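Local coordinates for protein galactitol 1-phosphate 5-dehydrogenase (Escherichia coli, PDB 4UEJ) that catalyses the NAD-dependent oxidation of galactitol 1-phosphate to D-tagatose 6-phosphate, as a homodimeric zinc-containing dehydrogenase of the alcohol dehydrogenase family, at residues Phe229-Leu234 and Pro252-Ala257; Gly49-Pro54 and Gly110-Gly115; Ile22-Glu27 and Val122-Asn127; Ser62-Ala67 and Met135-Gly140. All blocks are in the same frame, centred on the assembly; numbering follows the deposited sequence. Where two conformers were deposited one is given.

Contact 1 of 4, residues Phe229-Leu234 and Pro252-Ala257; sequences FNQLIL and PHAQLA
A chi1 of 168° sets CG of Leu-232 beside its own carbonyl carbon and brings CD1 within 3.8 Å of CB of Gln-255, the two side chains meeting at a slant. Leu-234 and Ala-257 share this face of the sheet, and CD1 of Leu-234 touches CB of Ala-257. Ile-233 and Leu-256 point to the other face. Between the strands the backbone forms a parallel ladder: Gln-255 N gives a 2.9 Å bond to Gln-231 O, Ile-233 N reaches Gln-255 O at 2.7 Å, and Ala-257 N bonds to Ile-233 O. These are neighbouring strands of the six-stranded parallel sheet of the Rossmann-type domain, joined by helix 240-249 in a beta-alpha-beta crossover; Ala-246 of that helix packs on both Ile-233 and Leu-256. Ahead of the ladder the chains splay apart. Two waters fill in there, each donating to Pro-252 O, one accepting from Asn-230 N and the other from Gln-231 N. A third water donates to Gln-231 O and to Gln-255 OE1, which also accepts a bond from Lys-162. At the outer end Phe-229 CE1 comes within 3.4 Å of Pro-252 CG, and the same phenylalanine ring makes a cation-pi contact with Lys-97 of the second subunit.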
loop_
_atom_site.group_PDB
_atom_site.type_symbol
_atom_site.label_atom_id
_atom_site.label_comp_id
_atom_site.label_asym_id
_atom_site.label_seq_id
_atom_site.Cartn_x
_atom_site.Cartn_y
_atom_site.Cartn_z
ATOM N N PHE A 229 -0.180 17.388 3.885
ATOM C CA PHE A 229 -1.346 16.629 4.334
ATOM C C PHE A 229 -2.316 16.316 3.188
ATOM O O PHE A 229 -2.348 17.018 2.178
ATOM C CB PHE A 229 -2.070 17.392 5.444
ATOM C CG PHE A 229 -1.269 17.518 6.713
ATOM C CD1 PHE A 229 -1.146 16.441 7.576
ATOM C CD2 PHE A 229 -0.636 18.708 7.036
ATOM C CE1 PHE A 229 -0.405 16.553 8.757
ATOM C CE2 PHE A 229 0.109 18.825 8.204
ATOM C CZ PHE A 229 0.219 17.744 9.063
ATOM N N ASN A 230 -3.106 15.261 3.364
ATOM C CA ASN A 230 -4.102 14.845 2.384
ATOM C C ASN A 230 -3.543 14.717 0.975
ATOM O O ASN A 230 -4.166 15.133 -0.012
ATOM C CB ASN A 230 -5.284 15.804 2.404
ATOM C CG ASN A 230 -5.946 15.862 3.764
ATOM O OD1 ASN A 230 -6.528 14.878 4.221
ATOM N ND2 ASN A 230 -5.853 17.010 4.425
ATOM N N GLN A 231 -2.356 14.127 0.892
ATOM C CA GLN A 231 -1.734 13.869 -0.392
ATOM C C GLN A 231 -2.281 12.636 -1.067
ATOM O O GLN A 231 -2.601 11.642 -0.431
ATOM C CB GLN A 231 -0.225 13.715 -0.247
ATOM C CG GLN A 231 0.492 15.011 -0.013
ATOM C CD GLN A 231 1.973 14.812 0.128
ATOM O OE1 GLN A 231 2.448 13.682 0.213
ATOM N NE2 GLN A 231 2.716 15.910 0.154
ATOM N N LEU A 232 -2.360 12.726 -2.379
ATOM C CA LEU A 232 -2.624 11.585 -3.242
ATOM C C LEU A 232 -1.566 11.624 -4.316
ATOM O O LEU A 232 -1.540 12.546 -5.149
ATOM C CB LEU A 232 -4.035 11.662 -3.827
ATOM C CG LEU A 232 -4.349 10.697 -4.962
ATOM C CD1 LEU A 232 -4.137 9.275 -4.463
ATOM C CD2 LEU A 232 -5.792 10.908 -5.437
ATOM N N ILE A 233 -0.677 10.643 -4.278
ATOM C CA ILE A 233 0.450 10.580 -5.178
ATOM C C ILE A 233 0.183 9.487 -6.209
ATOM O O ILE A 233 -0.110 8.346 -5.852
ATOM C CB ILE A 233 1.743 10.281 -4.409
ATOM C CG1 ILE A 233 1.930 11.267 -3.242
ATOM C CG2 ILE A 233 2.928 10.263 -5.336
ATOM C CD1 ILE A 233 3.118 10.950 -2.341
ATOM N N LEU A 234 0.244 9.832 -7.484
ATOM C CA LEU A 234 0.111 8.808 -8.518
ATOM C C LEU A 234 1.463 8.554 -9.140
ATOM O O LEU A 234 2.067 9.456 -9.722
ATOM C CB LEU A 234 -0.868 9.231 -9.609
ATOM C CG LEU A 234 -2.329 8.841 -9.463
ATOM C CD1 LEU A 234 -2.918 9.518 -8.231
ATOM C CD2 LEU A 234 -3.082 9.222 -10.742
ATOM N N PRO A 252 2.379 12.861 5.741
ATOM C CA PRO A 252 1.721 11.952 6.690
ATOM C C PRO A 252 0.400 11.409 6.135
ATOM O O PRO A 252 -0.416 12.160 5.594
ATOM C CB PRO A 252 1.494 12.828 7.930
ATOM C CG PRO A 252 1.698 14.231 7.474
ATOM C CD PRO A 252 2.626 14.192 6.309
ATOM N N HIS A 253 0.233 10.095 6.259
ATOM C CA HIS A 253 -0.941 9.369 5.773
ATOM C C HIS A 253 -1.268 9.617 4.300
ATOM O O HIS A 253 -2.431 9.516 3.909
ATOM C CB HIS A 253 -2.163 9.717 6.625
ATOM C CG HIS A 253 -2.071 9.223 8.034
ATOM N ND1 HIS A 253 -2.906 8.250 8.535
ATOM C CD2 HIS A 253 -1.229 9.550 9.043
ATOM C CE1 HIS A 253 -2.595 8.009 9.795
ATOM N NE2 HIS A 253 -1.582 8.786 10.130
ATOM N N ALA A 254 -0.252 9.901 3.481
ATOM C CA ALA A 254 -0.482 10.078 2.059
ATOM C C ALA A 254 -1.029 8.811 1.464
ATOM O O ALA A 254 -0.768 7.707 1.964
ATOM C CB ALA A 254 0.812 10.498 1.321
ATOM N N GLN A 255 -1.840 8.986 0.432
ATOM C CA GLN A 255 -2.247 7.884 -0.424
ATOM C C GLN A 255 -1.295 7.811 -1.593
ATOM O O GLN A 255 -1.019 8.821 -2.256
ATOM C CB GLN A 255 -3.669 8.062 -0.934
ATOM C CG GLN A 255 -4.748 7.921 0.117
ATOM C CD GLN A 255 -6.078 8.364 -0.427
ATOM O OE1 GLN A 255 -6.246 9.524 -0.832
ATOM N NE2 GLN A 255 -7.020 7.442 -0.487
ATOM N N LEU A 256 -0.789 6.619 -1.875
ATOM C CA LEU A 256 0.126 6.441 -3.002
ATOM C C LEU A 256 -0.416 5.397 -3.965
ATOM O O LEU A 256 -0.345 4.193 -3.702
ATOM C CB LEU A 256 1.520 6.040 -2.517
ATOM C CG LEU A 256 2.530 5.508 -3.538
ATOM C CD1 LEU A 256 2.661 6.437 -4.745
ATOM C CD2 LEU A 256 3.871 5.304 -2.862
ATOM N N ALA A 257 -0.939 5.877 -5.089
ATOM C CA ALA A 257 -1.534 5.009 -6.104
ATOM C C ALA A 257 -0.503 4.613 -7.139
ATOM O O ALA A 257 0.124 5.465 -7.782
ATOM C CB ALA A 257 -2.712 5.684 -6.773
HETATM O O HOH W 1 -2.949 13.675 5.767
HETATM O O HOH W 2 -0.582 13.344 3.049
HETATM O O HOH W 3 -5.078 11.554 0.712
#

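Contact 2 of 4, residues Gly49-Pro54 and Gly110-Gly115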
loop_
_atom_site.group_PDB
_atom_site.type_symbol
_atom_site.label_atom_id
_atom_site.label_comp_id
_atom_site.label_asym_id
_atom_site.label_seq_id
_atom_site.Cartn_x
_atom_site.Cartn_y
_atom_site.Cartn_z
ATOM N N GLY A 49 8.448 -8.097 -25.176
ATOM C CA GLY A 49 7.534 -8.140 -24.049
ATOM C C GLY A 49 6.088 -8.428 -24.408
ATOM O O GLY A 49 5.208 -8.371 -23.550
ATOM N N ALA A 50 5.831 -8.729 -25.675
ATOM C CA ALA A 50 4.485 -9.095 -26.099
ATOM C C ALA A 50 4.231 -10.571 -25.823
ATOM O O ALA A 50 5.168 -11.367 -25.765
ATOM C CB ALA A 50 4.279 -8.785 -27.578
ATOM N N HIS A 51 2.961 -10.936 -25.670
ATOM C CA HIS A 51 2.590 -12.326 -25.404
ATOM C C HIS A 51 2.874 -13.252 -26.588
ATOM O O HIS A 51 3.043 -14.461 -26.419
ATOM C CB HIS A 51 1.113 -12.408 -25.023
ATOM C CG HIS A 51 0.813 -11.860 -23.666
ATOM N ND1 HIS A 51 0.007 -10.759 -23.468
ATOM C CD2 HIS A 51 1.216 -12.256 -22.436
ATOM C CE1 HIS A 51 -0.080 -10.506 -22.175
ATOM N NE2 HIS A 51 0.645 -11.399 -21.527
ATOM N N TYR A 52 2.929 -12.685 -27.787
ATOM C CA TYR A 52 3.226 -13.474 -28.975
ATOM C C TYR A 52 3.704 -12.584 -30.117
ATOM O O TYR A 52 3.455 -11.375 -30.122
ATOM C CB TYR A 52 1.995 -14.282 -29.410
ATOM C CG TYR A 52 0.790 -13.431 -29.748
ATOM C CD1 TYR A 52 -0.124 -13.065 -28.768
ATOM C CD2 TYR A 52 0.571 -12.987 -31.049
ATOM C CE1 TYR A 52 -1.228 -12.270 -29.074
ATOM C CE2 TYR A 52 -0.523 -12.198 -31.366
ATOM C CZ TYR A 52 -1.421 -11.845 -30.379
ATOM O OH TYR A 52 -2.508 -11.058 -30.704
ATOM N N TYR A 53 4.393 -13.199 -31.073
ATOM C CA TYR A 53 4.798 -12.540 -32.308
ATOM C C TYR A 53 4.509 -13.470 -33.482
ATOM O O TYR A 53 4.626 -14.689 -33.350
ATOM C CB TYR A 53 6.282 -12.158 -32.275
ATOM C CG TYR A 53 6.624 -11.182 -31.179
ATOM C CD1 TYR A 53 6.417 -9.819 -31.348
ATOM C CD2 TYR A 53 7.136 -11.625 -29.967
ATOM C CE1 TYR A 53 6.723 -8.921 -30.345
ATOM C CE2 TYR A 53 7.441 -10.737 -28.952
ATOM C CZ TYR A 53 7.236 -9.385 -29.148
ATOM O OH TYR A 53 7.536 -8.496 -28.143
ATOM N N PRO A 54 4.114 -12.903 -34.632
ATOM C CA PRO A 54 3.870 -11.472 -34.851
ATOM C C PRO A 54 2.596 -10.998 -34.167
ATOM O O PRO A 54 1.720 -11.811 -33.886
ATOM C CB PRO A 54 3.739 -11.371 -36.370
ATOM C CG PRO A 54 3.253 -12.720 -36.787
ATOM C CD PRO A 54 3.923 -13.687 -35.863
ATOM N N GLY A 110 -5.132 -5.713 -28.360
ATOM C CA GLY A 110 -3.831 -5.084 -28.493
ATOM C C GLY A 110 -2.774 -5.645 -27.562
ATOM O O GLY A 110 -1.685 -5.084 -27.439
ATOM N N SER A 111 -3.077 -6.759 -26.905
ATOM C CA SER A 111 -2.091 -7.405 -26.044
ATOM C C SER A 111 -2.262 -8.922 -26.074
ATOM O O SER A 111 -1.328 -9.656 -26.407
ATOM C CB SER A 111 -2.199 -6.884 -24.610
ATOM O OG SER A 111 -1.236 -7.501 -23.766
ATOM N N ARG A 112 -3.458 -9.393 -25.741
ATOM C CA ARG A 112 -3.721 -10.830 -25.752
ATOM C C ARG A 112 -4.355 -11.288 -27.071
ATOM O O ARG A 112 -4.352 -12.474 -27.392
ATOM C CB ARG A 112 -4.608 -11.217 -24.567
ATOM C CG ARG A 112 -3.953 -10.961 -23.218
ATOM C CD ARG A 112 -4.793 -11.449 -22.052
ATOM N NE ARG A 112 -4.137 -11.149 -20.780
ATOM C CZ ARG A 112 -4.528 -11.624 -19.598
ATOM N NH1 ARG A 112 -5.587 -12.417 -19.515
ATOM N NH2 ARG A 112 -3.865 -11.295 -18.497
ATOM N N ARG A 113 -4.910 -10.333 -27.815
ATOM C CA ARG A 113 -5.370 -10.543 -29.184
ATOM C C ARG A 113 -4.934 -9.320 -29.984
ATOM O O ARG A 113 -4.577 -8.304 -29.395
ATOM C CB ARG A 113 -6.894 -10.714 -29.258
ATOM C CG ARG A 113 -7.666 -9.523 -28.686
ATOM C CD ARG A 113 -9.062 -9.387 -29.288
ATOM N NE ARG A 113 -9.020 -8.903 -30.669
ATOM C CZ ARG A 113 -10.097 -8.684 -31.412
ATOM N NH1 ARG A 113 -11.305 -8.906 -30.909
ATOM N NH2 ARG A 113 -9.966 -8.252 -32.658
ATOM N N ASP A 114 -4.960 -9.423 -31.310
ATOM C CA ASP A 114 -4.542 -8.309 -32.159
ATOM C C ASP A 114 -5.440 -7.090 -31.950
ATOM O O ASP A 114 -6.617 -7.215 -31.597
ATOM C CB ASP A 114 -4.524 -8.729 -33.628
ATOM C CG ASP A 114 -3.320 -9.590 -33.966
ATOM O OD1 ASP A 114 -2.418 -9.714 -33.108
ATOM O OD2 ASP A 114 -3.265 -10.136 -35.084
ATOM N N GLY A 115 -4.872 -5.907 -32.148
ATOM C CA GLY A 115 -5.559 -4.682 -31.794
ATOM C C GLY A 115 -5.687 -3.654 -32.901
ATOM O O GLY A 115 -5.722 -3.978 -34.083
HETATM O O HOH W 4 1.924 -7.646 -23.306
HETATM O O HOH W 5 1.236 -8.634 -25.919
#
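Tyr-52 reaches across to Asp-114, its OH donating a 2.8 Å hydrogen bond to OD1. The carboxylate oxygen sits at the edge of the phenol ring, whereas the hydroxyl approaches from above the carboxylate plane, 47° out of it. Beside the hydroxyl, ring atom CE1 lies 3.6 Å from the carbonyl O of Arg-112. The imidazole of His-51 meets Ser-111 edge-on, and ND1 gives a weak, long bond (3.4 Å) to Ser-111 O. That carbonyl is held more firmly by a water, which donates to it at 2.8 Å and accepts from His-51 N, bridging the two loops. The tyrosine ring is directed toward segment 110-115 by a chi1 of 60°, which sets CG between the backbone N and the carbonyl carbon. A phenylalanine here would probably leave Asp-114 OD1 without its hydroxyl donor, with the amide of Thr-56 remaining. OD1 accepts from that backbone N as well, so this one oxygen is gripped by a side chain of segment 49-54 and by a backbone amide just beyond it. Farther out, Arg-112 NH1 bonds to Tyr-106 O and its guanidinium makes a cation-pi contact with the Tyr-106 ring. The contact thus pins the loop between helix 41-46 and strand 60-68 to the one joining strands 107-108 and 120-124, within the GroES-like domain.

Contact 3 of 4, residues Ile22-Glu27 and Val122-Asn127; sequences IKHQDE and VVKRKN
Glu-27 runs out across Val-122 and Lys-124, beginning with CB, which lies 3.4 Å from the carbonyl O of Val-123. CG, set anti to the carbonyl carbon (chi1 -70°), passes CD of Lys-124 at 3.8 Å, and the extended chain then carries the carboxylate over CG1 of Val-122. There its two oxygens divide the work. OE2 takes the salt bridge from Lys-124 NZ at 2.9 Å, on its anti side and 31° out of the carboxylate plane. OE1 turns back to its own loop, accepting a 2.9 Å bond from Lys-23 N and a weak one from His-24 N. Were the carboxylate cut back to an alanine here, Lys-124 NZ would probably lose its mate and Lys-23 N its acceptor. Lys-124 meets this carboxylate through a bend at chi2 (-53°). Asp-26 OD1 stands 4.3 Å from Lys-124 NZ, too far for a salt bridge. The backbone O of Asp-26 instead accepts a 2.8 Å bond from Arg-125 N, in the carbonyl plane; the Arg-125 side chain forms a salt bridge with Asp-74. Glu-27 closes a type I turn from His-24 and opens strand 27-36, which pairs antiparallel with strand 120-124, while Lys-124 packs against Leu-87 of strand 86-87.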
loop_
_atom_site.group_PDB
_atom_site.type_symbol
_atom_site.label_atom_id
_atom_site.label_comp_id
_atom_site.label_asym_id
_atom_site.label_seq_id
_atom_site.Cartn_x
_atom_site.Cartn_y
_atom_site.Cartn_z
ATOM N N ILE A 22 -17.513 -10.225 -39.321
ATOM C CA ILE A 22 -18.278 -10.467 -38.110
ATOM C C ILE A 22 -18.646 -11.940 -38.076
ATOM O O ILE A 22 -19.203 -12.462 -39.042
ATOM C CB ILE A 22 -19.542 -9.595 -38.054
ATOM C CG1 ILE A 22 -19.151 -8.124 -37.887
ATOM C CG2 ILE A 22 -20.460 -10.043 -36.927
ATOM C CD1 ILE A 22 -20.320 -7.176 -37.947
ATOM N N LYS A 23 -18.324 -12.613 -36.976
ATOM C CA LYS A 23 -18.544 -14.056 -36.888
ATOM C C LYS A 23 -19.586 -14.455 -35.845
ATOM O O LYS A 23 -20.053 -15.602 -35.831
ATOM C CB LYS A 23 -17.220 -14.767 -36.599
ATOM C CG LYS A 23 -16.311 -14.834 -37.819
ATOM C CD LYS A 23 -14.969 -15.456 -37.493
ATOM C CE LYS A 23 -14.137 -15.632 -38.752
ATOM N NZ LYS A 23 -12.816 -16.252 -38.456
ATOM N N HIS A 24 -19.964 -13.502 -34.999
ATOM C CA HIS A 24 -20.913 -13.752 -33.920
ATOM C C HIS A 24 -21.922 -12.625 -33.773
ATOM O O HIS A 24 -21.624 -11.462 -34.074
ATOM C CB HIS A 24 -20.173 -13.948 -32.595
ATOM C CG HIS A 24 -19.288 -15.153 -32.581
ATOM N ND1 HIS A 24 -17.942 -15.090 -32.867
ATOM C CD2 HIS A 24 -19.560 -16.455 -32.330
ATOM C CE1 HIS A 24 -17.422 -16.303 -32.790
ATOM N NE2 HIS A 24 -18.384 -17.148 -32.467
ATOM N N GLN A 25 -23.104 -12.960 -33.271
ATOM C CA GLN A 25 -24.212 -12.014 -33.261
ATOM C C GLN A 25 -23.929 -10.800 -32.386
ATOM O O GLN A 25 -24.535 -9.749 -32.576
ATOM C CB GLN A 25 -25.497 -12.701 -32.796
ATOM C CG GLN A 25 -25.490 -13.128 -31.342
ATOM C CD GLN A 25 -26.816 -13.734 -30.921
ATOM O OE1 GLN A 25 -27.788 -13.695 -31.672
ATOM N NE2 GLN A 25 -26.862 -14.290 -29.717
ATOM N N ASP A 26 -23.004 -10.947 -31.439
ATOM C CA ASP A 26 -22.718 -9.878 -30.492
ATOM C C ASP A 26 -21.433 -9.119 -30.824
ATOM O O ASP A 26 -20.882 -8.414 -29.973
ATOM C CB ASP A 26 -22.662 -10.438 -29.059
ATOM C CG ASP A 26 -21.491 -11.395 -28.829
ATOM O OD1 ASP A 26 -20.929 -11.937 -29.804
ATOM O OD2 ASP A 26 -21.137 -11.616 -27.651
ATOM N N GLU A 27 -20.969 -9.243 -32.062
ATOM C CA GLU A 27 -19.783 -8.506 -32.486
ATOM C C GLU A 27 -20.120 -7.281 -33.329
ATOM O O GLU A 27 -21.211 -7.173 -33.881
ATOM C CB GLU A 27 -18.838 -9.416 -33.271
ATOM C CG GLU A 27 -18.173 -10.458 -32.420
ATOM C CD GLU A 27 -17.281 -11.384 -33.221
ATOM O OE1 GLU A 27 -17.506 -11.540 -34.442
ATOM O OE2 GLU A 27 -16.342 -11.945 -32.628
ATOM N N VAL A 122 -12.638 -6.336 -35.742
ATOM C CA VAL A 122 -13.875 -6.897 -35.233
ATOM C C VAL A 122 -13.716 -7.164 -33.734
ATOM O O VAL A 122 -12.729 -7.752 -33.311
ATOM C CB VAL A 122 -14.254 -8.192 -35.975
ATOM C CG1 VAL A 122 -15.381 -8.910 -35.258
ATOM C CG2 VAL A 122 -14.649 -7.869 -37.416
ATOM N N VAL A 123 -14.671 -6.688 -32.941
ATOM C CA VAL A 123 -14.643 -6.851 -31.485
ATOM C C VAL A 123 -16.049 -7.116 -30.953
ATOM O O VAL A 123 -17.026 -6.983 -31.687
ATOM C CB VAL A 123 -14.071 -5.604 -30.762
ATOM C CG1 VAL A 123 -12.670 -5.267 -31.263
ATOM C CG2 VAL A 123 -14.996 -4.410 -30.936
ATOM N N LYS A 124 -16.157 -7.475 -29.675
ATOM C CA LYS A 124 -17.470 -7.635 -29.056
ATOM C C LYS A 124 -18.137 -6.282 -28.850
ATOM O O LYS A 124 -17.461 -5.269 -28.680
ATOM C CB LYS A 124 -17.364 -8.359 -27.710
ATOM C CG LYS A 124 -16.613 -9.669 -27.760
ATOM C CD LYS A 124 -17.159 -10.603 -28.811
ATOM C CE LYS A 124 -16.353 -11.893 -28.809
ATOM N NZ LYS A 124 -16.772 -12.847 -29.867
ATOM N N ARG A 125 -19.466 -6.272 -28.873
ATOM C CA ARG A 125 -20.234 -5.084 -28.491
ATOM C C ARG A 125 -19.724 -4.489 -27.180
ATOM O O ARG A 125 -19.613 -3.268 -27.030
ATOM C CB ARG A 125 -21.726 -5.427 -28.365
ATOM C CG ARG A 125 -22.575 -4.340 -27.699
ATOM C CD ARG A 125 -22.559 -3.055 -28.503
ATOM N NE ARG A 125 -23.299 -1.980 -27.845
ATOM C CZ ARG A 125 -22.756 -1.083 -27.023
ATOM N NH1 ARG A 125 -21.460 -1.125 -26.740
ATOM N NH2 ARG A 125 -23.514 -0.139 -26.481
ATOM N N LYS A 126 -19.386 -5.356 -26.235
ATOM C CA LYS A 126 -18.938 -4.895 -24.930
ATOM C C LYS A 126 -17.547 -4.268 -24.985
ATOM O O LYS A 126 -17.085 -3.703 -23.997
ATOM C CB LYS A 126 -18.963 -6.042 -23.921
ATOM C CG LYS A 126 -20.377 -6.375 -23.448
ATOM C CD LYS A 126 -20.369 -7.305 -22.253
ATOM C CE LYS A 126 -21.590 -7.081 -21.372
ATOM N NZ LYS A 126 -22.858 -7.169 -22.151
ATOM N N ASN A 127 -16.891 -4.370 -26.141
ATOM C CA ASN A 127 -15.576 -3.763 -26.345
ATOM C C ASN A 127 -15.627 -2.413 -27.061
ATOM O O ASN A 127 -14.600 -1.915 -27.508
ATOM C CB ASN A 127 -14.660 -4.697 -27.149
ATOM C CG ASN A 127 -14.259 -5.938 -26.387
ATOM O OD1 ASN A 127 -14.397 -7.057 -26.895
ATOM N ND2 ASN A 127 -13.743 -5.753 -25.169
#

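Contact 4 of 4, residues Ser62-Ala67 and Met135-Gly140; sequences SGYIDA and MPIEDG
The phenol ring of Tyr-64 carries Ile-137 on one face, with CD1 4.1 Å above the plane and displaced toward the rim. CG1 of the isoleucine lies 3.8 Å from ring atom CE2, and CB comes to 3.4 Å from the hydroxyl oxygen, so the side chain slants across the outer half of the ring. A chi1 of -171° on Ile-137 directs CG1 and CD1 toward the strand, where CD1 also meets the backbone O of Gly-63 at 3.5 Å. The peptide carbonyl of Ile-137 is approached on both faces. Ser-62 OG donates to Ile-137 O at 2.5 Å, from above the carbonyl plane and 38° out of it, while Gly-140 N reaches the same oxygen from the opposite face at 2.9 Å. Strand 60-68, which carries Ser-62 and Tyr-64, belongs to the mixed sheet of the GroES-like domain, and segment 135-140 lies in the connection leading to helix 143-155; the contact therefore fastens this connection to the sheet. Ala-80 of the adjoining strand 80-83 touches both Tyr-64 and Ile-137, and Ala-33 of strand 27-36 also packs on the isoleucine. Close by, Ser-62 CB lies 3.6 Å from the carbonyl C of Gly-140; a CB on that glycine would point at the serine and come only 2.7 Å from its CB, a clash. Glu-138 turns away to a salt bridge with Arg-320.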
loop_
_atom_site.group_PDB
_atom_site.type_symbol
_atom_site.label_atom_id
_atom_site.label_comp_id
_atom_site.label_asym_id
_atom_site.label_seq_id
_atom_site.Cartn_x
_atom_site.Cartn_y
_atom_site.Cartn_z
ATOM N N SER A 62 -10.250 4.973 -31.602
ATOM C CA SER A 62 -11.633 5.297 -31.900
ATOM C C SER A 62 -11.900 5.113 -33.380
ATOM O O SER A 62 -10.978 4.980 -34.181
ATOM C CB SER A 62 -11.954 6.737 -31.494
ATOM O OG SER A 62 -11.104 7.636 -32.184
ATOM N N GLY A 63 -13.170 5.126 -33.740
ATOM C CA GLY A 63 -13.545 4.976 -35.130
ATOM C C GLY A 63 -15.046 4.916 -35.244
ATOM O O GLY A 63 -15.766 5.283 -34.313
ATOM N N TYR A 64 -15.519 4.465 -36.400
ATOM C CA TYR A 64 -16.944 4.392 -36.655
ATOM C C TYR A 64 -17.371 2.956 -36.857
ATOM O O TYR A 64 -16.640 2.161 -37.455
ATOM C CB TYR A 64 -17.316 5.226 -37.879
ATOM C CG TYR A 64 -17.018 6.692 -37.700
ATOM C CD1 TYR A 64 -17.939 7.536 -37.091
ATOM C CD2 TYR A 64 -15.818 7.231 -38.134
ATOM C CE1 TYR A 64 -17.671 8.882 -36.924
ATOM C CE2 TYR A 64 -15.541 8.578 -37.971
ATOM C CZ TYR A 64 -16.471 9.394 -37.362
ATOM O OH TYR A 64 -16.197 10.728 -37.195
ATOM N N ILE A 65 -18.556 2.628 -36.358
ATOM C CA ILE A 65 -19.119 1.310 -36.600
ATOM C C ILE A 65 -19.324 1.115 -38.103
ATOM O O ILE A 65 -20.004 1.909 -38.762
ATOM C CB ILE A 65 -20.454 1.106 -35.861
ATOM C CG1 ILE A 65 -20.255 1.205 -34.344
ATOM C CG2 ILE A 65 -21.069 -0.239 -36.253
ATOM C CD1 ILE A 65 -19.288 0.194 -33.776
ATOM N N ASP A 66 -18.704 0.068 -38.634
ATOM C CA ASP A 66 -18.784 -0.254 -40.054
ATOM C C ASP A 66 -19.910 -1.244 -40.302
ATOM O O ASP A 66 -20.567 -1.214 -41.347
ATOM C CB ASP A 66 -17.453 -0.830 -40.546
ATOM C CG ASP A 66 -17.496 -1.227 -42.003
ATOM O OD1 ASP A 66 -17.542 -0.323 -42.864
ATOM O OD2 ASP A 66 -17.482 -2.442 -42.286
ATOM N N ALA A 67 -20.121 -2.124 -39.328
ATOM C CA ALA A 67 -21.151 -3.156 -39.404
ATOM C C ALA A 67 -21.410 -3.727 -38.009
ATOM O O ALA A 67 -20.553 -3.631 -37.126
ATOM C CB ALA A 67 -20.736 -4.258 -40.363
ATOM N N MET A 135 -18.341 14.896 -30.575
ATOM C CA MET A 135 -16.949 14.727 -30.204
ATOM C C MET A 135 -16.085 14.445 -31.425
ATOM O O MET A 135 -16.366 13.517 -32.189
ATOM C CB MET A 135 -16.801 13.595 -29.186
ATOM C CG MET A 135 -15.367 13.288 -28.826
ATOM S SD MET A 135 -15.177 12.005 -27.558
ATOM C CE MET A 135 -15.920 12.797 -26.128
ATOM N N PRO A 136 -15.031 15.249 -31.621
ATOM C CA PRO A 136 -14.108 14.949 -32.718
ATOM C C PRO A 136 -13.588 13.529 -32.533
ATOM O O PRO A 136 -13.170 13.178 -31.429
ATOM C CB PRO A 136 -13.006 16.001 -32.556
ATOM C CG PRO A 136 -13.677 17.132 -31.817
ATOM C CD PRO A 136 -14.619 16.442 -30.861
ATOM N N ILE A 137 -13.673 12.724 -33.588
ATOM C CA ILE A 137 -13.444 11.292 -33.480
ATOM C C ILE A 137 -12.030 10.996 -32.978
ATOM O O ILE A 137 -11.830 10.056 -32.215
ATOM C CB ILE A 137 -13.700 10.577 -34.827
ATOM C CG1 ILE A 137 -13.672 9.060 -34.644
ATOM C CG2 ILE A 137 -12.723 11.029 -35.905
ATOM C CD1 ILE A 137 -14.746 8.557 -33.715
ATOM N N GLU A 138 -11.072 11.826 -33.379
ATOM C CA GLU A 138 -9.692 11.678 -32.940
ATOM C C GLU A 138 -9.592 11.704 -31.423
ATOM O O GLU A 138 -8.784 10.975 -30.847
ATOM C CB GLU A 138 -8.805 12.772 -33.543
ATOM C CG GLU A 138 -7.358 12.726 -33.071
ATOM C CD GLU A 138 -6.488 13.795 -33.712
ATOM O OE1 GLU A 138 -6.299 13.747 -34.950
ATOM O OE2 GLU A 138 -5.985 14.678 -32.980
ATOM N N ASP A 139 -10.423 12.521 -30.774
ATOM C CA ASP A 139 -10.383 12.631 -29.309
ATOM C C ASP A 139 -10.735 11.321 -28.634
ATOM O O ASP A 139 -10.392 11.104 -27.473
ATOM C CB ASP A 139 -11.348 13.697 -28.789
ATOM C CG ASP A 139 -10.979 15.100 -29.229
ATOM O OD1 ASP A 139 -10.014 15.257 -30.008
ATOM O OD2 ASP A 139 -11.678 16.042 -28.796
ATOM N N GLY A 140 -11.457 10.472 -29.347
ATOM C CA GLY A 140 -11.931 9.223 -28.778
ATOM C C GLY A 140 -10.800 8.283 -28.430
ATOM O O GLY A 140 -10.939 7.430 -27.543
#

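Contacts 2, 3 and 4 cluster at one end of the subunit, and contact 1 lies across the chain's centre in the Rossmann-type sheet, its centre 35 to 41 Å from theirs. Contacts 2 and 3 are joined directly: Arg-113 NH2 reaches Val-122 O at 2.9 Å, a probable hydrogen bond. Contacts 3 and 4 meet where Ile-22 packs on Ala-67, and both reach the same mixed sheet. Contact 2 comes nearest the metal, the Ser-111 side chain being about 9 Å from a bound zinc ion and about 8 Å from glycerol. In contact 1, the Leu-234 side chain is about 10 Å from glycerol, while Gly-140 of contact 4 is about 8 Å from the side chain of Glu-144, a catalytic-zinc ligand by similarity.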